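Long-range contacts in pilin (Streptococcus pyogenes serotype M1, PDB 3GLD), which forms the covalently linked backbone of the streptococcal pilus, stacking head to tail so that the bacteria can adhere to host cells, aggregate and build biofilms: residues E195-E200 against I230-L235; K101-K106 against T117-V122; I34-F39 against Y70-K75; K57-N62 against S88-E93. The protein carries 2 engineered substitutions. All blocks are in the same frame, centred on the assembly; numbering follows the deposited sequence.

How the contacts relate
The four contacts illustrate how an elongated all-beta pilin holds its loops and strand ends. Contacts 2, 3 and 4 fall in the Spy0128-like isopeptide domain and contact 1 in the DUF7601 domain. Contacts 1 and 3 meet where the two domains touch, with centres about 18 Å apart and Glu-195 packing on Asn-72. Contacts 2 and 3 share a sheet through the neighbouring strands 37-45 and 96-104. Contact 2 contains engineered Ala-104, replacing the glutamate that in the natural protein autocatalyses formation of the Lys-23–Asn-155 bond; the Phe-39 side chain of contact 3 lies about 7 Å from that of Ala-104. Contact 4, about 50 Å from contact 1 centre to centre, is about 18 Å from contact 2.

Contact 1 (E195-E200 against I230-L235); sequences EKVMIE and IKVTNL
The backbone N of Met-198 gives its hydrogen to the side-chain OD1 of Asn-234 at 2.8 Å in a nearly straight bond (167°), so that an amide side chain stands in for a backbone carbonyl just where the second strand turns a corner. The asparagine reaches there because its CG sits between its own backbone N and carbonyl carbon (chi1 63°). Its ND2 holds a water that also bonds to Lys-196 O, and bonds to Asn-31 O as well, fixing which way the amide is turned. One residue back, Thr-233 N donates to Met-198 O at 2.9 Å. Beyond that the strands pair regularly: Glu-200 and Lys-231 form an antiparallel hydrogen-bonded pair, with Glu-200 N to Lys-231 O at 2.9 Å and Lys-231 N to Glu-200 O at 2.8 Å.

On the side of Glu-200 and Lys-231, the methyl CG2 of Thr-233, at the corner, lies against the glutamate stem, the two side chains roughly perpendicular. A water joins Thr-233 OG1 to Glu-200 OE2, which also bonds to Gln-211. The other face is apolar. Val-232 CG1 meets Val-197 CG2 at 3.7 Å, and its CG2 meets Ile-199 CG1 at 3.8 Å.

Both strands belong to the sheet that runs through strand 151-169, which flanks 229-236, while 210-215 flanks 196-202. Strand 179-185, of a different sheet, packs Leu-183 and Leu-185 on the valines and Ile-199, and Asn-31 and Leu-33 of the preceding domain meet the corner.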
loop_
_atom_site.group_PDB
_atom_site.type_symbol
_atom_site.label_atom_id
_atom_site.label_comp_id
_atom_site.label_asym_id
_atom_site.label_seq_id
_atom_site.Cartn_x
_atom_site.Cartn_y
_atom_site.Cartn_z
ATOM N N GLU A 195 5.205 -14.027 -6.326
ATOM C CA GLU A 195 5.741 -12.865 -5.609
ATOM C C GLU A 195 6.572 -13.354 -4.419
ATOM O O GLU A 195 6.209 -14.319 -3.797
ATOM C CB GLU A 195 4.616 -11.961 -5.101
ATOM C CG GLU A 195 4.035 -11.054 -6.174
ATOM C CD GLU A 195 5.058 -10.051 -6.689
ATOM O OE1 GLU A 195 5.506 -9.191 -5.888
ATOM O OE2 GLU A 195 5.412 -10.127 -7.896
ATOM N N LYS A 196 7.678 -12.685 -4.123
ATOM C CA LYS A 196 8.584 -13.075 -3.028
ATOM C C LYS A 196 8.369 -12.259 -1.767
ATOM O O LYS A 196 8.129 -11.047 -1.836
ATOM C CB LYS A 196 10.062 -12.919 -3.442
ATOM C CG LYS A 196 10.501 -13.697 -4.716
ATOM C CD LYS A 196 10.643 -15.172 -4.497
ATOM C CE LYS A 196 11.240 -15.869 -5.747
ATOM N NZ LYS A 196 10.186 -16.291 -6.730
ATOM N N VAL A 197 8.481 -12.926 -0.615
ATOM C CA VAL A 197 8.566 -12.252 0.672
ATOM C C VAL A 197 9.866 -12.627 1.378
ATOM O O VAL A 197 10.405 -13.743 1.183
ATOM C CB VAL A 197 7.362 -12.555 1.618
ATOM C CG1 VAL A 197 6.042 -12.190 0.941
ATOM C CG2 VAL A 197 7.365 -13.995 2.081
ATOM N N MET A 198 10.360 -11.701 2.190
ATOM C CA MET A 198 11.637 -11.849 2.837
ATOM C C MET A 198 11.470 -12.573 4.170
ATOM O O MET A 198 10.573 -12.249 4.955
ATOM C CB MET A 198 12.270 -10.497 3.089
ATOM C CG MET A 198 12.496 -9.693 1.819
ATOM S SD MET A 198 12.875 -7.972 2.177
ATOM C CE MET A 198 14.578 -8.039 2.722
ATOM N N ILE A 199 12.362 -13.527 4.413
ATOM C CA ILE A 199 12.367 -14.308 5.646
ATOM C C ILE A 199 13.744 -14.238 6.306
ATOM O O ILE A 199 14.767 -14.420 5.627
ATOM C CB ILE A 199 11.944 -15.760 5.359
ATOM C CG1 ILE A 199 10.467 -15.767 4.948
ATOM C CG2 ILE A 199 12.168 -16.675 6.614
ATOM C CD1 ILE A 199 9.903 -17.107 4.620
ATOM N N GLU A 200 13.764 -13.963 7.611
ATOM C CA GLU A 200 14.991 -13.942 8.407
ATOM C C GLU A 200 14.926 -15.057 9.435
ATOM O O GLU A 200 13.951 -15.135 10.158
ATOM C CB GLU A 200 15.159 -12.619 9.174
ATOM C CG GLU A 200 15.523 -11.411 8.330
ATOM C CD GLU A 200 15.749 -10.141 9.175
ATOM O OE1 GLU A 200 15.593 -10.195 10.424
ATOM O OE2 GLU A 200 16.072 -9.088 8.582
ATOM N N ILE A 230 12.014 -18.006 12.784
ATOM C CA ILE A 230 11.998 -17.282 11.520
ATOM C C ILE A 230 11.012 -16.109 11.648
ATOM O O ILE A 230 10.131 -16.128 12.520
ATOM C CB ILE A 230 11.618 -18.153 10.302
ATOM C CG1 ILE A 230 10.187 -18.699 10.401
ATOM C CG2 ILE A 230 12.661 -19.270 10.077
ATOM C CD1 ILE A 230 9.581 -19.006 9.040
ATOM N N LYS A 231 11.174 -15.115 10.773
ATOM C CA LYS A 231 10.311 -13.953 10.732
ATOM C C LYS A 231 10.166 -13.540 9.256
ATOM O O LYS A 231 11.160 -13.214 8.592
ATOM C CB LYS A 231 10.909 -12.802 11.545
ATOM C CG LYS A 231 9.912 -11.624 11.765
ATOM C CD LYS A 231 10.598 -10.333 12.152
ATOM C CE LYS A 231 11.289 -10.426 13.483
ATOM N NZ LYS A 231 11.629 -9.065 14.018
ATOM N N VAL A 232 8.936 -13.597 8.763
ATOM C CA VAL A 232 8.582 -13.027 7.478
ATOM C C VAL A 232 8.514 -11.509 7.745
ATOM O O VAL A 232 7.636 -11.037 8.467
ATOM C CB VAL A 232 7.236 -13.588 6.995
ATOM C CG1 VAL A 232 6.859 -13.024 5.600
ATOM C CG2 VAL A 232 7.281 -15.093 6.945
ATOM N N THR A 233 9.492 -10.768 7.237
ATOM C CA THR A 233 9.642 -9.362 7.626
ATOM C C THR A 233 8.792 -8.367 6.821
ATOM O O THR A 233 8.632 -7.220 7.242
ATOM C CB THR A 233 11.114 -8.899 7.551
ATOM O OG1 THR A 233 11.572 -8.966 6.190
ATOM C CG2 THR A 233 11.979 -9.776 8.405
ATOM N N ASN A 234 8.263 -8.797 5.680
ATOM C CA ASN A 234 7.400 -7.925 4.846
ATOM C C ASN A 234 6.121 -8.632 4.396
ATOM O O ASN A 234 5.744 -8.573 3.238
ATOM C CB ASN A 234 8.180 -7.341 3.658
ATOM C CG ASN A 234 8.693 -8.399 2.687
ATOM O OD1 ASN A 234 8.736 -9.584 3.004
ATOM N ND2 ASN A 234 9.086 -7.958 1.477
ATOM N N LEU A 235 5.476 -9.357 5.311
ATOM C CA LEU A 235 4.211 -10.023 5.003
ATOM C C LEU A 235 3.128 -8.976 4.717
ATOM O O LEU A 235 2.857 -8.132 5.558
ATOM C CB LEU A 235 3.776 -10.891 6.187
ATOM C CG LEU A 235 2.491 -11.715 6.038
ATOM C CD1 LEU A 235 2.639 -12.756 4.959
ATOM C CD2 LEU A 235 2.149 -12.370 7.370
HETATM O O HOH W 1 10.031 -9.442 -0.855
HETATM O O HOH W 2 14.251 -9.445 5.982
#

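Contact 2 (K101-K106 against T117-V122); sequences KVTAEK and TTSYTV. Engineered in segment 101-106: Ala-104 (natural residue Glu).
Val-102 and Tyr-120 make the hydrogen-bonded pair of an antiparallel strand pairing in the sheet of the isopeptide domain, joining strand 96-104 to strand 119-129. Both of its backbone bonds are well formed: Val-102 N to Tyr-120 O at 2.8 Å, and Tyr-120 N to Val-102 O, straight, at 2.9 Å. A CA-H of Lys-101 also points at Tyr-120 O, in the non-hydrogen-bonded pair of Lys-101 with Thr-121.

Apolar contacts occupy the Val-102 face. Val-102 CG2 touches Val-122 CG2 at 3.6 Å, the CG2 of each being placed anti to its own carbonyl carbon, while the two CB atoms of Val-102 and Tyr-120 sit side by side. Within its own segment, Tyr-120 carries Thr-118 CG2 over the rim of one ring face. Phe-153 meets the tyrosine ring edge-to-face, and Gln-152 O takes up its hydroxyl.

On the Lys-101 and Thr-103 face, Thr-103 CG2 rests 3.5 Å from Ser-119 OG.

Past this point the strands part, and a single water takes over: it accepts from the backbone N of the engineered Ala-104 at 2.8 Å and lies 2.7 Å from Thr-118 O.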
loop_
_atom_site.group_PDB
_atom_site.type_symbol
_atom_site.label_atom_id
_atom_site.label_comp_id
_atom_site.label_asym_id
_atom_site.label_seq_id
_atom_site.Cartn_x
_atom_site.Cartn_y
_atom_site.Cartn_z
ATOM N N LYS A 101 -14.095 20.901 -6.326
ATOM C CA LYS A 101 -13.410 20.213 -5.234
ATOM C C LYS A 101 -12.903 18.884 -5.766
ATOM O O LYS A 101 -13.629 18.192 -6.483
ATOM C CB LYS A 101 -14.354 19.972 -4.058
ATOM C CG LYS A 101 -14.875 21.230 -3.412
ATOM C CD LYS A 101 -15.058 21.040 -1.903
ATOM C CE LYS A 101 -15.566 22.336 -1.265
ATOM N NZ LYS A 101 -16.411 22.096 -0.062
ATOM N N VAL A 102 -11.658 18.556 -5.427
ATOM C CA VAL A 102 -11.025 17.313 -5.845
ATOM C C VAL A 102 -10.728 16.464 -4.605
ATOM O O VAL A 102 -10.084 16.948 -3.669
ATOM C CB VAL A 102 -9.718 17.578 -6.591
ATOM C CG1 VAL A 102 -8.978 16.254 -6.893
ATOM C CG2 VAL A 102 -9.997 18.343 -7.886
ATOM N N THR A 103 -11.209 15.218 -4.615
ATOM C CA THR A 103 -11.032 14.282 -3.494
ATOM C C THR A 103 -10.556 12.905 -3.992
ATOM O O THR A 103 -10.672 12.587 -5.183
ATOM C CB THR A 103 -12.322 14.104 -2.663
ATOM O OG1 THR A 103 -13.410 13.745 -3.527
ATOM C CG2 THR A 103 -12.675 15.391 -1.888
ATOM N N ALA A 104 -9.992 12.120 -3.079
ATOM C CA ALA A 104 -9.606 10.740 -3.380
ATOM C C ALA A 104 -10.723 9.848 -2.899
ATOM O O ALA A 104 -11.129 9.941 -1.735
ATOM C CB ALA A 104 -8.301 10.386 -2.685
ATOM N N GLU A 105 -11.247 9.020 -3.799
ATOM C CA GLU A 105 -12.257 8.023 -3.442
ATOM C C GLU A 105 -11.706 6.949 -2.499
ATOM O O GLU A 105 -10.530 6.575 -2.596
ATOM C CB GLU A 105 -12.804 7.342 -4.692
ATOM C CG GLU A 105 -13.727 8.204 -5.514
ATOM C CD GLU A 105 -15.126 8.311 -4.930
ATOM O OE1 GLU A 105 -15.766 7.256 -4.682
ATOM O OE2 GLU A 105 -15.592 9.460 -4.738
ATOM N N LYS A 106 -12.553 6.458 -1.594
ATOM C CA LYS A 106 -12.172 5.346 -0.695
ATOM C C LYS A 106 -13.309 4.332 -0.482
ATOM O O LYS A 106 -13.865 4.229 0.609
ATOM C CB LYS A 106 -11.609 5.869 0.646
ATOM C CG LYS A 106 -12.505 6.852 1.405
ATOM C CD LYS A 106 -12.364 6.696 2.929
ATOM C CE LYS A 106 -11.260 7.583 3.502
ATOM N NZ LYS A 106 -11.023 7.324 4.966
ATOM N N THR A 117 -7.134 11.834 3.182
ATOM C CA THR A 117 -8.430 12.486 3.352
ATOM C C THR A 117 -8.453 13.903 2.771
ATOM O O THR A 117 -9.497 14.570 2.791
ATOM C CB THR A 117 -8.895 12.510 4.837
ATOM O OG1 THR A 117 -7.876 13.113 5.656
ATOM C CG2 THR A 117 -9.180 11.083 5.339
ATOM N N THR A 118 -7.311 14.349 2.245
ATOM C CA THR A 118 -7.177 15.712 1.704
ATOM C C THR A 118 -8.276 16.071 0.695
ATOM O O THR A 118 -8.689 15.257 -0.135
ATOM C CB THR A 118 -5.766 15.958 1.107
ATOM O OG1 THR A 118 -4.770 15.618 2.084
ATOM C CG2 THR A 118 -5.572 17.416 0.701
ATOM N N SER A 119 -8.765 17.300 0.802
ATOM C CA SER A 119 -9.714 17.834 -0.152
ATOM C C SER A 119 -9.073 19.069 -0.739
ATOM O O SER A 119 -8.571 19.927 -0.001
ATOM C CB SER A 119 -11.033 18.184 0.536
ATOM O OG SER A 119 -12.051 18.483 -0.414
ATOM N N TYR A 120 -9.061 19.150 -2.066
ATOM C CA TYR A 120 -8.531 20.316 -2.738
ATOM C C TYR A 120 -9.641 21.191 -3.311
ATOM O O TYR A 120 -10.631 20.700 -3.856
ATOM C CB TYR A 120 -7.592 19.903 -3.861
ATOM C CG TYR A 120 -6.268 19.330 -3.412
ATOM C CD1 TYR A 120 -6.091 17.950 -3.265
ATOM C CD2 TYR A 120 -5.177 20.165 -3.191
ATOM C CE1 TYR A 120 -4.849 17.426 -2.881
ATOM C CE2 TYR A 120 -3.952 19.662 -2.801
ATOM C CZ TYR A 120 -3.789 18.299 -2.645
ATOM O OH TYR A 120 -2.558 17.839 -2.269
ATOM N N THR A 121 -9.480 22.501 -3.175
ATOM C CA THR A 121 -10.338 23.416 -3.900
ATOM C C THR A 121 -9.590 23.760 -5.173
ATOM O O THR A 121 -8.386 24.062 -5.138
ATOM C CB THR A 121 -10.696 24.656 -3.074
ATOM O OG1 THR A 121 -11.365 24.230 -1.878
ATOM C CG2 THR A 121 -11.640 25.580 -3.858
ATOM N N VAL A 122 -10.296 23.658 -6.295
ATOM C CA VAL A 122 -9.711 23.897 -7.602
ATOM C C VAL A 122 -10.444 25.060 -8.284
ATOM O O VAL A 122 -11.681 25.087 -8.351
ATOM C CB VAL A 122 -9.728 22.608 -8.472
ATOM C CG1 VAL A 122 -9.556 22.918 -9.966
ATOM C CG2 VAL A 122 -8.618 21.628 -8.022
HETATM O O HOH W 3 -9.569 12.715 -0.377
#

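Contact 3 (I34-F39 against Y70-K75); sequences IPNTDF and YTNSDK
Ile-34 begins the contact by wedging its side chain against the turn at 71-75: CG2 lies 3.8 Å from Tyr-70 CD1, and CG1 packs on the backbone of Lys-75. Its carbonyl O accepts a hydrogen bond from Asn-72 ND2 at 2.7 Å, the acceptor lying in the plane of that amide, while its N and Asn-72 O share one water. Pro-35 follows, its carbonyl O close to Tyr-70 CB. At Asn-36 the CA-H faces Tyr-70 O.

Thr-37 then opens the strand and forms an antiparallel hydrogen-bonded pair with Tyr-70. Tyr-70 N reaches Thr-37 O at 2.8 Å in a nearly straight bond, whereas the return bond, Thr-37 N to Tyr-70 O, is longer at 3.2 Å. At Phe-39, Tyr-70 CD2 comes to the edge of the ring, 3.6 Å from CE2, with the ring planes 76° apart. Both rings lie beside Lys-23, cation-pi to Phe-39, which also packs on Asn-155, the other residue of the domain's isopeptide pair.

A second grip holds the turn: Thr-71 N donates to Asp-74 OD2, while Asp-74 OD1 is bound to Lys-81. Asn-72 ND2 also bonds Tyr-190 O and its OD1 accepts from Lys-192 N, so its amide ties the pairing to the following domain.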
loop_
_atom_site.group_PDB
_atom_site.type_symbol
_atom_site.label_atom_id
_atom_site.label_comp_id
_atom_site.label_asym_id
_atom_site.label_seq_id
_atom_site.Cartn_x
_atom_site.Cartn_y
_atom_site.Cartn_z
ATOM N N ILE A 34 3.874 -4.348 -3.374
ATOM C CA ILE A 34 2.923 -3.320 -3.836
ATOM C C ILE A 34 1.695 -4.052 -4.372
ATOM O O ILE A 34 1.807 -4.858 -5.288
ATOM C CB ILE A 34 3.549 -2.387 -4.952
ATOM C CG1 ILE A 34 4.845 -1.711 -4.464
ATOM C CG2 ILE A 34 2.542 -1.361 -5.482
ATOM C CD1 ILE A 34 4.708 -0.870 -3.173
ATOM N N PRO A 35 0.515 -3.778 -3.798
ATOM C CA PRO A 35 -0.708 -4.478 -4.216
ATOM C C PRO A 35 -1.177 -4.102 -5.639
ATOM O O PRO A 35 -0.956 -2.975 -6.072
ATOM C CB PRO A 35 -1.741 -4.033 -3.165
ATOM C CG PRO A 35 -1.221 -2.709 -2.673
ATOM C CD PRO A 35 0.266 -2.801 -2.727
ATOM N N ASN A 36 -1.796 -5.051 -6.335
ATOM C CA ASN A 36 -2.492 -4.789 -7.591
ATOM C C ASN A 36 -3.811 -4.109 -7.257
ATOM O O ASN A 36 -4.740 -4.764 -6.803
ATOM C CB ASN A 36 -2.834 -6.077 -8.354
ATOM C CG ASN A 36 -1.654 -6.981 -8.583
ATOM O OD1 ASN A 36 -1.774 -8.195 -8.407
ATOM N ND2 ASN A 36 -0.525 -6.424 -8.999
ATOM N N THR A 37 -3.889 -2.801 -7.479
ATOM C CA THR A 37 -5.107 -2.051 -7.178
ATOM C C THR A 37 -5.128 -0.727 -7.962
ATOM O O THR A 37 -4.086 -0.233 -8.381
ATOM C CB THR A 37 -5.202 -1.715 -5.665
ATOM O OG1 THR A 37 -6.446 -1.056 -5.377
ATOM C CG2 THR A 37 -4.055 -0.796 -5.233
ATOM N N ASP A 38 -6.322 -0.165 -8.128
ATOM C CA ASP A 38 -6.485 1.234 -8.563
ATOM C C ASP A 38 -6.627 2.151 -7.368
ATOM O O ASP A 38 -6.991 1.700 -6.280
ATOM C CB ASP A 38 -7.750 1.370 -9.405
ATOM C CG ASP A 38 -7.653 0.645 -10.732
ATOM O OD1 ASP A 38 -6.522 0.292 -11.135
ATOM O OD2 ASP A 38 -8.720 0.421 -11.366
ATOM N N PHE A 39 -6.342 3.440 -7.570
ATOM C CA PHE A 39 -6.836 4.500 -6.704
ATOM C C PHE A 39 -7.556 5.520 -7.589
ATOM O O PHE A 39 -7.059 5.863 -8.670
ATOM C CB PHE A 39 -5.701 5.171 -5.921
ATOM C CG PHE A 39 -5.033 4.262 -4.937
ATOM C CD1 PHE A 39 -5.666 3.918 -3.749
ATOM C CD2 PHE A 39 -3.789 3.700 -5.224
ATOM C CE1 PHE A 39 -5.060 3.042 -2.855
ATOM C CE2 PHE A 39 -3.169 2.830 -4.333
ATOM C CZ PHE A 39 -3.799 2.511 -3.145
ATOM N N TYR A 70 -1.674 0.578 -9.618
ATOM C CA TYR A 70 -0.459 -0.030 -9.092
ATOM C C TYR A 70 -0.478 -1.529 -9.406
ATOM O O TYR A 70 -1.551 -2.130 -9.524
ATOM C CB TYR A 70 -0.363 0.218 -7.578
ATOM C CG TYR A 70 0.053 1.628 -7.222
ATOM C CD1 TYR A 70 1.390 1.947 -7.034
ATOM C CD2 TYR A 70 -0.891 2.649 -7.107
ATOM C CE1 TYR A 70 1.785 3.222 -6.720
ATOM C CE2 TYR A 70 -0.503 3.956 -6.793
ATOM C CZ TYR A 70 0.843 4.223 -6.604
ATOM O OH TYR A 70 1.267 5.490 -6.293
ATOM N N THR A 71 0.701 -2.123 -9.573
ATOM C CA THR A 71 0.827 -3.594 -9.701
ATOM C C THR A 71 2.001 -4.100 -8.894
ATOM O O THR A 71 2.844 -3.321 -8.453
ATOM C CB THR A 71 1.079 -4.095 -11.161
ATOM O OG1 THR A 71 2.127 -3.322 -11.758
ATOM C CG2 THR A 71 -0.173 -4.072 -12.009
ATOM N N ASN A 72 2.080 -5.421 -8.729
ATOM C CA ASN A 72 3.208 -6.031 -8.001
ATOM C C ASN A 72 4.559 -5.578 -8.571
ATOM O O ASN A 72 5.512 -5.354 -7.820
ATOM C CB ASN A 72 3.104 -7.571 -7.998
ATOM C CG ASN A 72 1.849 -8.095 -7.275
ATOM O OD1 ASN A 72 1.379 -9.185 -7.582
ATOM N ND2 ASN A 72 1.307 -7.319 -6.324
ATOM N N SER A 73 4.624 -5.419 -9.898
ATOM C CA SER A 73 5.881 -5.073 -10.586
ATOM C C SER A 73 6.392 -3.653 -10.308
ATOM O O SER A 73 7.538 -3.324 -10.624
ATOM C CB SER A 73 5.778 -5.354 -12.105
ATOM O OG SER A 73 4.829 -4.483 -12.717
ATOM N N ASP A 74 5.558 -2.813 -9.698
ATOM C CA ASP A 74 6.003 -1.488 -9.256
ATOM C C ASP A 74 6.990 -1.531 -8.102
ATOM O O ASP A 74 7.738 -0.567 -7.888
ATOM C CB ASP A 74 4.817 -0.619 -8.830
ATOM C CG ASP A 74 3.941 -0.228 -9.986
ATOM O OD1 ASP A 74 4.477 0.098 -11.076
ATOM O OD2 ASP A 74 2.710 -0.260 -9.797
ATOM N N LYS A 75 6.988 -2.627 -7.339
ATOM C CA LYS A 75 7.947 -2.762 -6.247
ATOM C C LYS A 75 9.361 -2.394 -6.691
ATOM O O LYS A 75 9.818 -2.825 -7.750
ATOM C CB LYS A 75 7.924 -4.176 -5.641
ATOM C CG LYS A 75 8.785 -4.289 -4.397
ATOM C CD LYS A 75 8.988 -5.728 -3.960
ATOM C CE LYS A 75 9.668 -5.753 -2.599
ATOM N NZ LYS A 75 10.320 -7.064 -2.338
HETATM O O HOH W 4 5.252 -6.155 -5.200
#

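Contact 4 (K57-N62 against S88-E93); sequences KGVALN and SEVTFE
Val-59 and Val-90 are the centre of this contact, lying alongside and pointing opposite ways so that Val-59 CB meets Val-90 CG1 at 3.7 Å. The two branches of Val-90 work separately. CG1, anti to its backbone N (chi1 174°), goes to Val-59, while CG2 reaches the branch point of Leu-61, 3.9 Å from its CG, where the two side chains cross at a slant. Val-59 divides its branches too: its CG1 stays beside Val-90 CG1, and CG2 comes 4.0 Å from Phe-92 CD1 and 3.8 Å from Thr-91 O. At the outer end, the amide of Asn-62 lies near the CB of Glu-89.

Behind this shell, within segment 88-93, Val-90 CG1 stands 3.4 Å above the plane of the Phe-92 ring, toward its rim, two residues along. That ring is held in turn by Tyr-98, whose ring meets it with planes about 55° apart, and by Tyr-100, Val-124 and Val-126. Leu-61 is seated on Ile-43 and Tyr-100. The Tyr-100 hydroxyl bonds to Val-59 O, which ties the first loop to strand 96-104.

One loop lies between strands 55-57 and 65-70, the other between 80-86 and 96-104. Where they touch, residues 59-62 and 89-92 run in nearly opposite directions (169°), yet their nearest CA atoms, of Leu-61 and Val-90, remain 6.3 Å from each other. No hydrogen bond crosses between them, so the loops meet through apolar side chains rather than by backbone pairing.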
loop_
_atom_site.group_PDB
_atom_site.type_symbol
_atom_site.label_atom_id
_atom_site.label_comp_id
_atom_site.label_asym_id
_atom_site.label_seq_id
_atom_site.Cartn_x
_atom_site.Cartn_y
_atom_site.Cartn_z
ATOM N N LYS A 57 -19.861 28.444 -9.674
ATOM C CA LYS A 57 -19.830 27.019 -9.381
ATOM C C LYS A 57 -19.268 26.329 -10.617
ATOM O O LYS A 57 -19.596 26.715 -11.734
ATOM C CB LYS A 57 -21.232 26.498 -9.075
ATOM C CG LYS A 57 -21.787 27.009 -7.750
ATOM C CD LYS A 57 -23.229 26.548 -7.504
ATOM C CE LYS A 57 -23.844 27.275 -6.291
ATOM N NZ LYS A 57 -25.285 26.920 -6.087
ATOM N N GLY A 58 -18.408 25.327 -10.419
ATOM C CA GLY A 58 -17.798 24.629 -11.541
ATOM C C GLY A 58 -18.829 24.009 -12.467
ATOM O O GLY A 58 -19.933 23.679 -12.040
ATOM N N VAL A 59 -18.492 23.870 -13.748
ATOM C CA VAL A 59 -19.376 23.151 -14.675
ATOM C C VAL A 59 -18.933 21.673 -14.629
ATOM O O VAL A 59 -17.758 21.379 -14.830
ATOM C CB VAL A 59 -19.274 23.694 -16.127
ATOM C CG1 VAL A 59 -20.204 22.919 -17.068
ATOM C CG2 VAL A 59 -19.593 25.207 -16.191
ATOM N N ALA A 60 -19.876 20.768 -14.370
ATOM C CA ALA A 60 -19.576 19.347 -14.167
ATOM C C ALA A 60 -18.869 18.732 -15.381
ATOM O O ALA A 60 -19.205 19.051 -16.506
ATOM C CB ALA A 60 -20.854 18.578 -13.839
ATOM N N LEU A 61 -17.881 17.866 -15.151
ATOM C CA LEU A 61 -17.130 17.276 -16.263
ATOM C C LEU A 61 -17.867 16.070 -16.806
ATOM O O LEU A 61 -18.629 15.436 -16.080
ATOM C CB LEU A 61 -15.706 16.888 -15.830
ATOM C CG LEU A 61 -14.617 17.967 -15.779
ATOM C CD1 LEU A 61 -14.914 18.980 -14.715
ATOM C CD2 LEU A 61 -13.243 17.348 -15.479
ATOM N N ASN A 62 -17.654 15.757 -18.084
ATOM C CA ASN A 62 -18.151 14.510 -18.653
ATOM C C ASN A 62 -17.636 13.258 -17.953
ATOM O O ASN A 62 -18.348 12.264 -17.859
ATOM C CB ASN A 62 -17.796 14.419 -20.128
ATOM C CG ASN A 62 -18.699 15.259 -20.981
ATOM O OD1 ASN A 62 -19.804 15.637 -20.560
ATOM N ND2 ASN A 62 -18.242 15.574 -22.182
ATOM N N SER A 88 -11.194 19.924 -21.438
ATOM C CA SER A 88 -11.189 20.397 -22.841
ATOM C C SER A 88 -12.574 20.429 -23.485
ATOM O O SER A 88 -12.821 21.234 -24.385
ATOM C CB SER A 88 -10.216 19.578 -23.703
ATOM O OG SER A 88 -10.589 18.203 -23.745
ATOM N N GLU A 89 -13.486 19.572 -23.032
ATOM C CA GLU A 89 -14.845 19.596 -23.568
ATOM C C GLU A 89 -15.860 20.347 -22.712
ATOM O O GLU A 89 -17.042 20.441 -23.076
ATOM C CB GLU A 89 -15.327 18.190 -23.881
ATOM C CG GLU A 89 -14.493 17.532 -24.969
ATOM C CD GLU A 89 -15.018 16.187 -25.376
ATOM O OE1 GLU A 89 -16.130 16.139 -25.952
ATOM O OE2 GLU A 89 -14.316 15.172 -25.120
ATOM N N VAL A 90 -15.409 20.894 -21.588
ATOM C CA VAL A 90 -16.308 21.657 -20.724
ATOM C C VAL A 90 -16.678 22.990 -21.393
ATOM O O VAL A 90 -15.813 23.736 -21.839
ATOM C CB VAL A 90 -15.711 21.895 -19.316
ATOM C CG1 VAL A 90 -16.623 22.830 -18.502
ATOM C CG2 VAL A 90 -15.541 20.576 -18.584
ATOM N N THR A 91 -17.970 23.272 -21.487
ATOM C CA THR A 91 -18.407 24.570 -22.006
ATOM C C THR A 91 -18.512 25.585 -20.859
ATOM O O THR A 91 -19.355 25.432 -19.968
ATOM C CB THR A 91 -19.753 24.470 -22.752
ATOM O OG1 THR A 91 -19.714 23.364 -23.654
ATOM C CG2 THR A 91 -20.024 25.757 -23.544
ATOM N N PHE A 92 -17.630 26.588 -20.882
ATOM C CA PHE A 92 -17.727 27.771 -20.007
ATOM C C PHE A 92 -18.347 28.934 -20.790
ATOM O O PHE A 92 -17.781 29.396 -21.774
ATOM C CB PHE A 92 -16.345 28.177 -19.476
ATOM C CG PHE A 92 -15.646 27.086 -18.709
ATOM C CD1 PHE A 92 -16.062 26.745 -17.418
ATOM C CD2 PHE A 92 -14.583 26.391 -19.277
ATOM C CE1 PHE A 92 -15.426 25.738 -16.693
ATOM C CE2 PHE A 92 -13.925 25.370 -18.568
ATOM C CZ PHE A 92 -14.349 25.046 -17.262
ATOM N N GLU A 93 -19.509 29.398 -20.349
ATOM C CA GLU A 93 -20.262 30.398 -21.099
ATOM C C GLU A 93 -19.655 31.798 -21.029
ATOM O O GLU A 93 -19.792 32.564 -21.968
ATOM C CB GLU A 93 -21.740 30.410 -20.691
ATOM C CG GLU A 93 -22.474 29.063 -20.923
ATOM C CD GLU A 93 -22.715 28.725 -22.410
ATOM O OE1 GLU A 93 -22.829 29.648 -23.247
ATOM O OE2 GLU A 93 -22.811 27.522 -22.740
#